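Local coordinates for periplasmic binding protein/LacI transcriptional regulator (Mycobacterium smegmatis, PDB 6HYH) that binds beta-D-fucofuranose and probably captures L-arabinofuranose and related furanose sugars for import by a mycobacterial ABC transporter, at residues A26-R31 / N212-L217; G152-D157 / S181-F186; R128-W133 / Y256-N261. One frame throughout, in Å; residues are numbered along the deposited sequence.

Contact 1: A26-R31 / N212-L217. With GYE (beta-D-fucofuranose), chain K.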
loop_
_atom_site.group_PDB
_atom_site.type_symbol
_atom_site.label_atom_id
_atom_site.label_comp_id
_atom_site.label_asym_id
_atom_site.label_seq_id
_atom_site.Cartn_x
_atom_site.Cartn_y
_atom_site.Cartn_z
ATOM N N ALA A 26 14.435 -21.887 5.852
ATOM C CA ALA A 26 15.479 -21.632 6.843
ATOM C C ALA A 26 16.726 -21.110 6.161
ATOM O O ALA A 26 17.842 -21.587 6.402
ATOM C CB ALA A 26 15.820 -22.885 7.624
ATOM N N GLU A 27 16.555 -20.118 5.274
ATOM C CA GLU A 27 17.686 -19.696 4.455
ATOM C C GLU A 27 18.754 -18.956 5.262
ATOM O O GLU A 27 19.916 -18.928 4.851
ATOM C CB GLU A 27 17.189 -18.820 3.294
ATOM C CG GLU A 27 16.416 -17.541 3.658
ATOM C CD GLU A 27 15.002 -17.813 4.205
ATOM O OE1 GLU A 27 14.376 -16.867 4.827
ATOM O OE2 GLU A 27 14.540 -18.990 4.015
ATOM N N SER A 28 18.396 -18.359 6.402
ATOM C CA SER A 28 19.247 -17.391 7.087
ATOM C C SER A 28 19.074 -17.502 8.599
ATOM O O SER A 28 18.061 -18.006 9.106
ATOM C CB SER A 28 18.946 -15.954 6.633
ATOM O OG SER A 28 17.807 -15.462 7.326
ATOM N N GLY A 29 20.052 -16.971 9.327
ATOM C CA GLY A 29 19.916 -16.949 10.767
ATOM C C GLY A 29 18.744 -16.102 11.203
ATOM O O GLY A 29 18.058 -16.430 12.186
ATOM N N TRP A 30 18.451 -15.026 10.465
ATOM C CA TRP A 30 17.233 -14.291 10.790
ATOM C C TRP A 30 16.011 -15.193 10.676
ATOM O O TRP A 30 15.155 -15.202 11.567
ATOM C CB TRP A 30 17.082 -13.077 9.883
ATOM C CG TRP A 30 15.991 -12.123 10.257
ATOM C CD1 TRP A 30 16.151 -10.852 10.717
ATOM C CD2 TRP A 30 14.572 -12.320 10.122
ATOM N NE1 TRP A 30 14.914 -10.231 10.891
ATOM C CE2 TRP A 30 13.934 -11.116 10.535
ATOM C CE3 TRP A 30 13.778 -13.377 9.672
ATOM C CZ2 TRP A 30 12.548 -10.960 10.539
ATOM C CZ3 TRP A 30 12.385 -13.217 9.691
ATOM C CH2 TRP A 30 11.791 -12.019 10.116
ATOM N N ARG A 31 15.903 -15.968 9.590
ATOM C CA ARG A 31 14.680 -16.743 9.409
ATOM C C ARG A 31 14.552 -17.808 10.489
ATOM O O ARG A 31 13.464 -17.999 11.052
ATOM C CB ARG A 31 14.667 -17.411 8.031
ATOM C CG ARG A 31 13.406 -18.207 7.685
ATOM C CD ARG A 31 12.196 -17.314 7.612
ATOM N NE ARG A 31 12.487 -16.153 6.781
ATOM C CZ ARG A 31 11.659 -15.125 6.630
ATOM N NH1 ARG A 31 12.012 -14.095 5.858
ATOM N NH2 ARG A 31 10.477 -15.133 7.241
ATOM N N ASN A 212 21.257 -9.174 3.403
ATOM C CA ASN A 212 21.132 -9.780 4.712
ATOM C C ASN A 212 22.531 -10.146 5.163
ATOM O O ASN A 212 23.410 -10.405 4.329
ATOM C CB ASN A 212 20.144 -10.971 4.729
ATOM C CG ASN A 212 20.731 -12.281 4.212
ATOM O OD1 ASN A 212 21.706 -12.316 3.458
ATOM N ND2 ASN A 212 20.122 -13.392 4.648
ATOM N N ASP A 213 22.772 -10.097 6.478
ATOM C CA ASP A 213 24.171 -10.226 6.838
ATOM C C ASP A 213 24.666 -11.658 6.716
ATOM O O ASP A 213 25.878 -11.883 6.771
ATOM C CB ASP A 213 24.446 -9.572 8.211
ATOM C CG ASP A 213 23.633 -10.133 9.337
ATOM O OD1 ASP A 213 23.299 -11.332 9.236
ATOM O OD2 ASP A 213 23.353 -9.375 10.316
ATOM N N ASP A 214 23.785 -12.619 6.443
ATOM C CA ASP A 214 24.259 -13.948 6.058
ATOM C C ASP A 214 25.054 -13.896 4.754
ATOM O O ASP A 214 26.156 -14.467 4.645
ATOM C CB ASP A 214 23.068 -14.888 5.933
ATOM C CG ASP A 214 22.723 -15.543 7.244
ATOM O OD1 ASP A 214 23.540 -16.348 7.730
ATOM O OD2 ASP A 214 21.655 -15.218 7.813
ATOM N N MET A 215 24.512 -13.220 3.742
ATOM C CA MET A 215 25.292 -13.070 2.516
ATOM C C MET A 215 26.597 -12.310 2.770
ATOM O O MET A 215 27.618 -12.619 2.154
ATOM C CB MET A 215 24.437 -12.408 1.437
ATOM C CG MET A 215 23.180 -13.225 1.113
ATOM S SD MET A 215 22.266 -12.579 -0.319
ATOM C CE MET A 215 22.068 -10.848 0.101
ATOM N N GLY A 216 26.592 -11.350 3.702
ATOM C CA GLY A 216 27.833 -10.687 4.094
ATOM C C GLY A 216 28.857 -11.622 4.737
ATOM O O GLY A 216 30.059 -11.463 4.533
ATOM N N LEU A 217 28.404 -12.589 5.549
ATOM C CA LEU A 217 29.335 -13.569 6.119
ATOM C C LEU A 217 29.947 -14.433 5.018
ATOM O O LEU A 217 31.150 -14.768 5.052
ATOM C CB LEU A 217 28.612 -14.426 7.162
ATOM C CG LEU A 217 28.128 -13.555 8.325
ATOM C CD1 LEU A 217 27.035 -14.216 9.116
ATOM C CD2 LEU A 217 29.313 -13.249 9.232
HETATM O O3 GYE K . 16.433 -10.070 6.085
HETATM C C2 GYE K . 16.679 -12.486 5.618
HETATM C C1 GYE K . 15.637 -13.594 5.463
HETATM O O5 GYE K . 12.250 -11.277 5.107
HETATM C C6 GYE K . 13.387 -9.468 6.334
HETATM O O4 GYE K . 14.400 -12.905 5.235
HETATM C C5 GYE K . 13.292 -10.954 6.042
HETATM C C4 GYE K . 14.564 -11.493 5.426
HETATM C C3 GYE K . 15.847 -11.360 6.236
HETATM O O1 GYE K . 15.887 -14.480 4.408
HETATM O O2 GYE K . 17.754 -12.807 6.491
#

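Contact 2: G152-D157 / S181-F186. With GYE (beta-D-fucofuranose), chain K.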
loop_
_atom_site.group_PDB
_atom_site.type_symbol
_atom_site.label_atom_id
_atom_site.label_comp_id
_atom_site.label_asym_id
_atom_site.label_seq_id
_atom_site.Cartn_x
_atom_site.Cartn_y
_atom_site.Cartn_z
ATOM N N GLY A 152 18.931 -9.843 -2.401
ATOM C CA GLY A 152 18.138 -10.896 -1.793
ATOM C C GLY A 152 17.321 -11.668 -2.841
ATOM O O GLY A 152 17.294 -11.298 -4.014
ATOM N N THR A 153 16.679 -12.759 -2.391
ATOM C CA THR A 153 15.862 -13.606 -3.264
ATOM C C THR A 153 15.101 -12.718 -4.234
ATOM O O THR A 153 14.237 -11.952 -3.801
ATOM C CB THR A 153 14.867 -14.460 -2.443
ATOM O OG1 THR A 153 15.539 -15.155 -1.380
ATOM C CG2 THR A 153 14.130 -15.464 -3.323
ATOM N N THR A 154 15.430 -12.763 -5.531
ATOM C CA THR A 154 14.734 -11.893 -6.480
ATOM C C THR A 154 13.247 -12.208 -6.397
ATOM O O THR A 154 12.836 -13.358 -6.586
ATOM C CB THR A 154 15.272 -12.029 -7.921
ATOM O OG1 THR A 154 15.480 -13.404 -8.263
ATOM C CG2 THR A 154 16.611 -11.273 -8.094
ATOM N N GLY A 155 12.450 -11.202 -6.051
ATOM C CA GLY A 155 11.012 -11.345 -5.928
ATOM C C GLY A 155 10.467 -11.123 -4.536
ATOM O O GLY A 155 9.250 -10.905 -4.396
ATOM N N ALA A 156 11.319 -11.176 -3.499
ATOM C CA ALA A 156 10.889 -10.998 -2.107
ATOM C C ALA A 156 10.838 -9.521 -1.719
ATOM O O ALA A 156 11.668 -8.717 -2.163
ATOM C CB ALA A 156 11.818 -11.741 -1.147
ATOM N N ASP A 157 9.827 -9.163 -0.915
ATOM C CA ASP A 157 9.626 -7.801 -0.440
ATOM C C ASP A 157 10.938 -7.183 0.046
ATOM O O ASP A 157 11.373 -6.146 -0.480
ATOM C CB ASP A 157 8.587 -7.803 0.671
ATOM C CG ASP A 157 8.040 -6.416 0.963
ATOM O OD1 ASP A 157 7.778 -5.685 -0.025
ATOM O OD2 ASP A 157 7.839 -6.072 2.165
ATOM N N SER A 181 25.967 -5.626 -8.861
ATOM C CA SER A 181 24.851 -5.930 -7.973
ATOM C C SER A 181 24.183 -7.198 -8.482
ATOM O O SER A 181 23.768 -7.253 -9.648
ATOM C CB SER A 181 23.855 -4.765 -7.910
ATOM O OG SER A 181 22.886 -4.965 -6.881
ATOM N N GLN A 182 24.130 -8.233 -7.641
ATOM C CA GLN A 182 23.484 -9.460 -8.078
ATOM C C GLN A 182 22.961 -10.248 -6.882
ATOM O O GLN A 182 23.390 -10.053 -5.745
ATOM C CB GLN A 182 24.428 -10.311 -8.923
ATOM C CG GLN A 182 23.703 -11.482 -9.512
ATOM C CD GLN A 182 24.613 -12.625 -9.857
ATOM O OE1 GLN A 182 25.812 -12.435 -10.118
ATOM N NE2 GLN A 182 24.065 -13.844 -9.790
ATOM N N THR A 183 22.029 -11.154 -7.159
ATOM C CA THR A 183 21.290 -11.828 -6.103
ATOM C C THR A 183 22.105 -12.990 -5.542
ATOM O O THR A 183 22.865 -13.650 -6.264
ATOM C CB THR A 183 19.928 -12.301 -6.634
ATOM O OG1 THR A 183 19.230 -13.055 -5.637
ATOM C CG2 THR A 183 20.102 -13.147 -7.864
ATOM N N GLY A 184 21.922 -13.247 -4.240
ATOM C CA GLY A 184 22.626 -14.290 -3.522
ATOM C C GLY A 184 21.681 -15.101 -2.642
ATOM O O GLY A 184 22.120 -15.913 -1.806
ATOM N N ASP A 185 20.374 -14.914 -2.856
ATOM C CA ASP A 185 19.315 -15.724 -2.238
ATOM C C ASP A 185 19.322 -15.700 -0.718
ATOM O O ASP A 185 18.845 -16.643 -0.077
ATOM C CB ASP A 185 19.407 -17.173 -2.698
ATOM C CG ASP A 185 18.513 -17.457 -3.842
ATOM O OD1 ASP A 185 17.280 -17.254 -3.695
ATOM O OD2 ASP A 185 19.064 -17.842 -4.896
ATOM N N PHE A 186 19.771 -14.597 -0.129
ATOM C CA PHE A 186 19.766 -14.439 1.332
ATOM C C PHE A 186 20.493 -15.592 2.038
ATOM O O PHE A 186 20.148 -15.960 3.173
ATOM C CB PHE A 186 18.322 -14.340 1.857
ATOM C CG PHE A 186 17.695 -13.008 1.676
ATOM C CD1 PHE A 186 18.415 -11.840 1.883
ATOM C CD2 PHE A 186 16.362 -12.908 1.310
ATOM C CE1 PHE A 186 17.783 -10.567 1.721
ATOM C CE2 PHE A 186 15.742 -11.664 1.153
ATOM C CZ PHE A 186 16.459 -10.494 1.349
HETATM O O3 GYE K . 16.433 -10.070 6.085
HETATM C C2 GYE K . 16.679 -12.486 5.618
HETATM C C1 GYE K . 15.637 -13.594 5.463
HETATM O O5 GYE K . 12.250 -11.277 5.107
HETATM C C6 GYE K . 13.387 -9.468 6.334
HETATM O O4 GYE K . 14.400 -12.905 5.235
HETATM C C5 GYE K . 13.292 -10.954 6.042
HETATM C C4 GYE K . 14.564 -11.493 5.426
HETATM C C3 GYE K . 15.847 -11.360 6.236
HETATM O O1 GYE K . 15.887 -14.480 4.408
HETATM O O2 GYE K . 17.754 -12.807 6.491
#

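Contact 3: R128-W133 / Y256-N261. With ZN (zinc ion), chain D.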
loop_
_atom_site.group_PDB
_atom_site.type_symbol
_atom_site.label_atom_id
_atom_site.label_comp_id
_atom_site.label_asym_id
_atom_site.label_seq_id
_atom_site.Cartn_x
_atom_site.Cartn_y
_atom_site.Cartn_z
ATOM N N ARG A 128 17.914 2.398 3.290
ATOM C CA ARG A 128 18.285 3.808 3.269
ATOM C C ARG A 128 19.302 4.125 4.354
ATOM O O ARG A 128 20.232 4.911 4.133
ATOM C CB ARG A 128 17.048 4.681 3.443
ATOM C CG ARG A 128 17.330 6.175 3.397
ATOM C CD ARG A 128 16.029 7.015 3.518
ATOM N NE ARG A 128 15.061 6.747 2.444
ATOM C CZ ARG A 128 13.825 6.283 2.644
ATOM N NH1 ARG A 128 13.390 6.040 3.874
ATOM N NH2 ARG A 128 13.018 6.056 1.616
ATOM N N ARG A 129 19.188 3.476 5.514
ATOM C CA ARG A 129 20.096 3.827 6.592
ATOM C C ARG A 129 21.477 3.227 6.357
ATOM O O ARG A 129 22.499 3.867 6.676
ATOM C CB ARG A 129 19.500 3.383 7.938
ATOM C CG ARG A 129 19.594 4.508 8.968
ATOM C CD ARG A 129 19.366 4.147 10.430
ATOM N NE ARG A 129 18.168 3.368 10.704
ATOM C CZ ARG A 129 17.746 3.129 11.948
ATOM N NH1 ARG A 129 18.445 3.632 12.968
ATOM N NH2 ARG A 129 16.644 2.400 12.184
ATOM N N ALA A 130 21.534 2.076 5.673
ATOM C CA ALA A 130 22.832 1.559 5.222
ATOM C C ALA A 130 23.453 2.457 4.148
ATOM O O ALA A 130 24.654 2.778 4.202
ATOM C CB ALA A 130 22.680 0.120 4.723
ATOM N N GLY A 131 22.655 2.858 3.147
ATOM C CA GLY A 131 23.181 3.719 2.095
ATOM C C GLY A 131 23.678 5.039 2.647
ATOM O O GLY A 131 24.696 5.575 2.199
ATOM N N GLN A 132 22.979 5.575 3.649
ATOM C CA GLN A 132 23.410 6.841 4.220
ATOM C C GLN A 132 24.658 6.677 5.072
ATOM O O GLN A 132 25.473 7.596 5.140
ATOM C CB GLN A 132 22.282 7.462 5.032
ATOM C CG GLN A 132 22.678 8.783 5.679
ATOM C CD GLN A 132 22.704 9.929 4.693
ATOM O OE1 GLN A 132 21.708 10.189 4.000
ATOM N NE2 GLN A 132 23.844 10.635 4.628
ATOM N N TRP A 133 24.843 5.522 5.711
ATOM C CA TRP A 133 26.124 5.270 6.368
ATOM C C TRP A 133 27.271 5.304 5.364
ATOM O O TRP A 133 28.327 5.908 5.626
ATOM C CB TRP A 133 26.112 3.933 7.102
ATOM C CG TRP A 133 27.402 3.687 7.837
ATOM C CD1 TRP A 133 27.735 4.128 9.094
ATOM C CD2 TRP A 133 28.541 2.956 7.354
ATOM N NE1 TRP A 133 29.013 3.714 9.418
ATOM C CE2 TRP A 133 29.522 2.986 8.373
ATOM C CE3 TRP A 133 28.822 2.274 6.161
ATOM C CZ2 TRP A 133 30.761 2.360 8.238
ATOM C CZ3 TRP A 133 30.075 1.646 6.024
ATOM C CH2 TRP A 133 31.023 1.703 7.064
ATOM N N TYR A 256 29.193 -1.927 9.456
ATOM C CA TYR A 256 27.927 -1.343 9.927
ATOM C C TYR A 256 26.832 -2.381 9.741
ATOM O O TYR A 256 26.780 -3.053 8.692
ATOM C CB TYR A 256 27.560 -0.058 9.150
ATOM C CG TYR A 256 26.532 0.876 9.796
ATOM C CD1 TYR A 256 26.785 1.502 11.024
ATOM C CD2 TYR A 256 25.326 1.184 9.141
ATOM C CE1 TYR A 256 25.836 2.383 11.604
ATOM C CE2 TYR A 256 24.372 2.056 9.709
ATOM C CZ TYR A 256 24.628 2.657 10.938
ATOM O OH TYR A 256 23.670 3.517 11.507
ATOM N N ILE A 257 25.948 -2.501 10.735
ATOM C CA ILE A 257 24.809 -3.405 10.628
ATOM C C ILE A 257 23.547 -2.661 11.048
ATOM O O ILE A 257 23.545 -1.920 12.046
ATOM C CB ILE A 257 24.980 -4.688 11.481
ATOM C CG1 ILE A 257 26.112 -5.571 10.942
ATOM C CG2 ILE A 257 23.679 -5.500 11.528
ATOM C CD1 ILE A 257 26.254 -6.970 11.684
ATOM N N VAL A 258 22.472 -2.850 10.275
ATOM C CA VAL A 258 21.157 -2.314 10.609
ATOM C C VAL A 258 20.304 -3.474 11.123
ATOM O O VAL A 258 20.338 -4.563 10.540
ATOM C CB VAL A 258 20.504 -1.648 9.393
ATOM C CG1 VAL A 258 19.150 -1.080 9.794
ATOM C CG2 VAL A 258 21.405 -0.543 8.836
ATOM N N GLU A 259 19.600 -3.271 12.248
ATOM C CA GLU A 259 18.833 -4.338 12.881
ATOM C C GLU A 259 17.550 -4.624 12.102
ATOM O O GLU A 259 16.831 -3.702 11.694
ATOM C CB GLU A 259 18.469 -3.942 14.320
ATOM C CG GLU A 259 18.280 -5.106 15.314
ATOM C CD GLU A 259 17.989 -4.620 16.736
ATOM O OE1 GLU A 259 17.075 -3.779 16.945
ATOM O OE2 GLU A 259 18.724 -5.045 17.652
ATOM N N CYS A 260 17.217 -5.901 11.957
ATOM C CA CYS A 260 15.867 -6.293 11.590
ATOM C C CYS A 260 15.419 -7.333 12.602
ATOM O O CYS A 260 16.135 -8.304 12.866
ATOM C CB CYS A 260 15.800 -6.882 10.172
ATOM S SG CYS A 260 14.072 -7.169 9.598
ATOM N N ASN A 261 14.260 -7.116 13.195
ATOM C CA ASN A 261 13.953 -7.757 14.467
ATOM C C ASN A 261 13.152 -9.019 14.201
ATOM O O ASN A 261 11.954 -8.938 13.846
ATOM C CB ASN A 261 13.169 -6.794 15.360
ATOM C CG ASN A 261 13.147 -7.235 16.798
ATOM O OD1 ASN A 261 12.944 -8.441 17.105
ATOM N ND2 ASN A 261 13.353 -6.272 17.710
HETATM ZN ZN ZN D . 17.540 -3.379 19.068
HETATM O O HOH W 1 17.499 -5.082 20.487
#

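Contact 1: A26-R31 / N212-L217
In the sugar-binding cleft between the two lobes of this type I periplasmic-binding fold, Ser28 and Gly29, where helix 29-45 begins, meet Asp214 in the first turn of helix 213-226. The single hydrogen bond between the segments runs from Gly29 N to Asp214 OD2 (2.8 Å, 148° at the hydrogen). It meets the carboxylate on its syn side but tilted out of its plane. A carboxylate facing the first amides of a helix probably gains from the partial positive charge there. The other oxygen, OD1, forms a salt bridge with Arg188. The fit beside this bond is tight, with Asp214 OD2 3.0 Å from Ser28 CB.

Both helices begin with a side-chain N-cap, Ser28 OG taking the N-H of Arg31 and Asn212 OD1 that of Met215. The two capping residues also share the ligand: Ser28 OG donates to sugar O2 (2.8 Å), and Asn212 ND2 reaches the same hydroxyl almost straight (3.1 Å, 169°). With OG between the backbone N and the carbonyl carbon (chi1 81°), Ser28 reaches both the N-H of Arg31 and sugar O2. One sugar oxygen is thus held from both lobes, as befits a family whose lobes close around the bound sugar.

Within these two segments, the remaining sugar bonds come from 26-31; Asp104, Arg105, Arg162 and Asp240 add further ones. Glu27 OE1 accepts a hydrogen bond from sugar O1 (2.9 Å) and, through its syn lone pair, one from Arg31 NE (2.8 Å) in a salt bridge. Arg31 is bent at chi2 and chi3, which brings NH1 to ring oxygen O4 (2.7 Å); that nitrogen also pairs with Asp104. Trp30 turns one face to sugar C3, and its CZ3 sits over the centre of the Arg31 guanidinium, 3.6 Å above the plane.

Contact 2: G152-D157 / S181-F186
Thr153 and Asp185 bring the two backbones to a CA-CA distance of 4.2 Å, where a type II turn from Thr153 to Ala156, closed by Ala156 N to Thr153 O (3.0 Å), faces two successive left-handed residues, Asp185 and Phe186.

Phe186 lays its ring flat over Gly152. Gly152 CA stands 3.6 Å from the ring centroid and 14° off the normal, a CH-pi contact over the face, made possible by the absence of a side chain on the glycine. The opposite face meets the sugar, whose C2 lies toward the rim, so the ring lies between Gly152 and the sugar as one wall of the pocket. Thr183 OG1, anti to the backbone N (chi1 176°), donates to Gly152 O (3.1 Å), approaching from above the carbonyl plane at a C=O...O angle of 109°. Beside it, Thr154 CG2 packs on Thr183 CB (3.8 Å), the two side chains crossing at about a right angle.

Segment 152-157 follows strand 145-151, and 181-186 includes the end of the neighbouring parallel strand 176-183; helix 157-170 joins the strands as a beta-alpha-beta crossover, and its Pro158, Ala159 and Arg162 touch the Phe186 ring.

Contact 3: R128-W133 / Y256-N261
Arg129 O, which accepts the helical hydrogen bond from Trp133 N (3.0 Å), is also approached by Tyr256 CE2 at 4.0 Å, obliquely to the ring. No hydrogen bond joins the two segments; ring stacking and apolar packing hold them together.

The principal contact is an offset stack. The five-membered ring of Trp133 and the ring of Tyr256 have centroids 3.9 Å apart and planes only 7° from parallel. Trp133 CD1 lies over the centre of the tyrosine ring, while Tyr256 CB covers the indole from the same side in a CH-pi contact, 3.7 Å from the centroid of the five-membered ring. The side chains slide past each other in opposite directions. Trp133 CG is anti to the backbone N (chi1 -177°), which carries the indole from the helix onto the strand. About one helical turn before Trp133, Ala130 meets Val258, with CB 4.4 Å from Val258 CG2.

Glu259, which takes no part in this packing, extends to a zinc ion and binds it with both oxygens, OE1 at 2.2 Å and OE2 at 2.5 Å. A water, Glu290 and His314 from the C-terminal histidine tag of a second subunit complete the site, and OE2 also accepts from Arg304.

The short axes of helix 128-133 and strand 256-259 run nearly antiparallel, at 160° and 8.7 Å. Helix 123-137 thereby covers one face of the sheet, where Ala130, Trp133 and Tyr256 all touch Val237 of the adjoining parallel strand 235-238; strand 291-292 flanks 256-259 on its other edge.

In the fold
Along the chain the six segments run 26-31, 128-133, 152-157, 181-186, 212-217, 256-261, so contact 2 falls within the span of both others, while contacts 1 and 3 interleave. Their centres lie about 12 Å (1 to 2), 15 Å (1 to 3) and 17 Å (2 to 3) apart. Contacts 2 and 3 both reach the same six-stranded sheet, with nearest atoms about 9 Å apart. Contact 1 touches both: Asn212 ND2 probably donates to Phe186 O, and Trp30 NE1 lies 3.0 Å from Cys260 O. Contacts 1 and 2 both touch the sugar and so line one pocket. Contact 1 bridges the two lobes at the cleft, whereas contact 3 packs helix 123-137 on that sheet within one lobe.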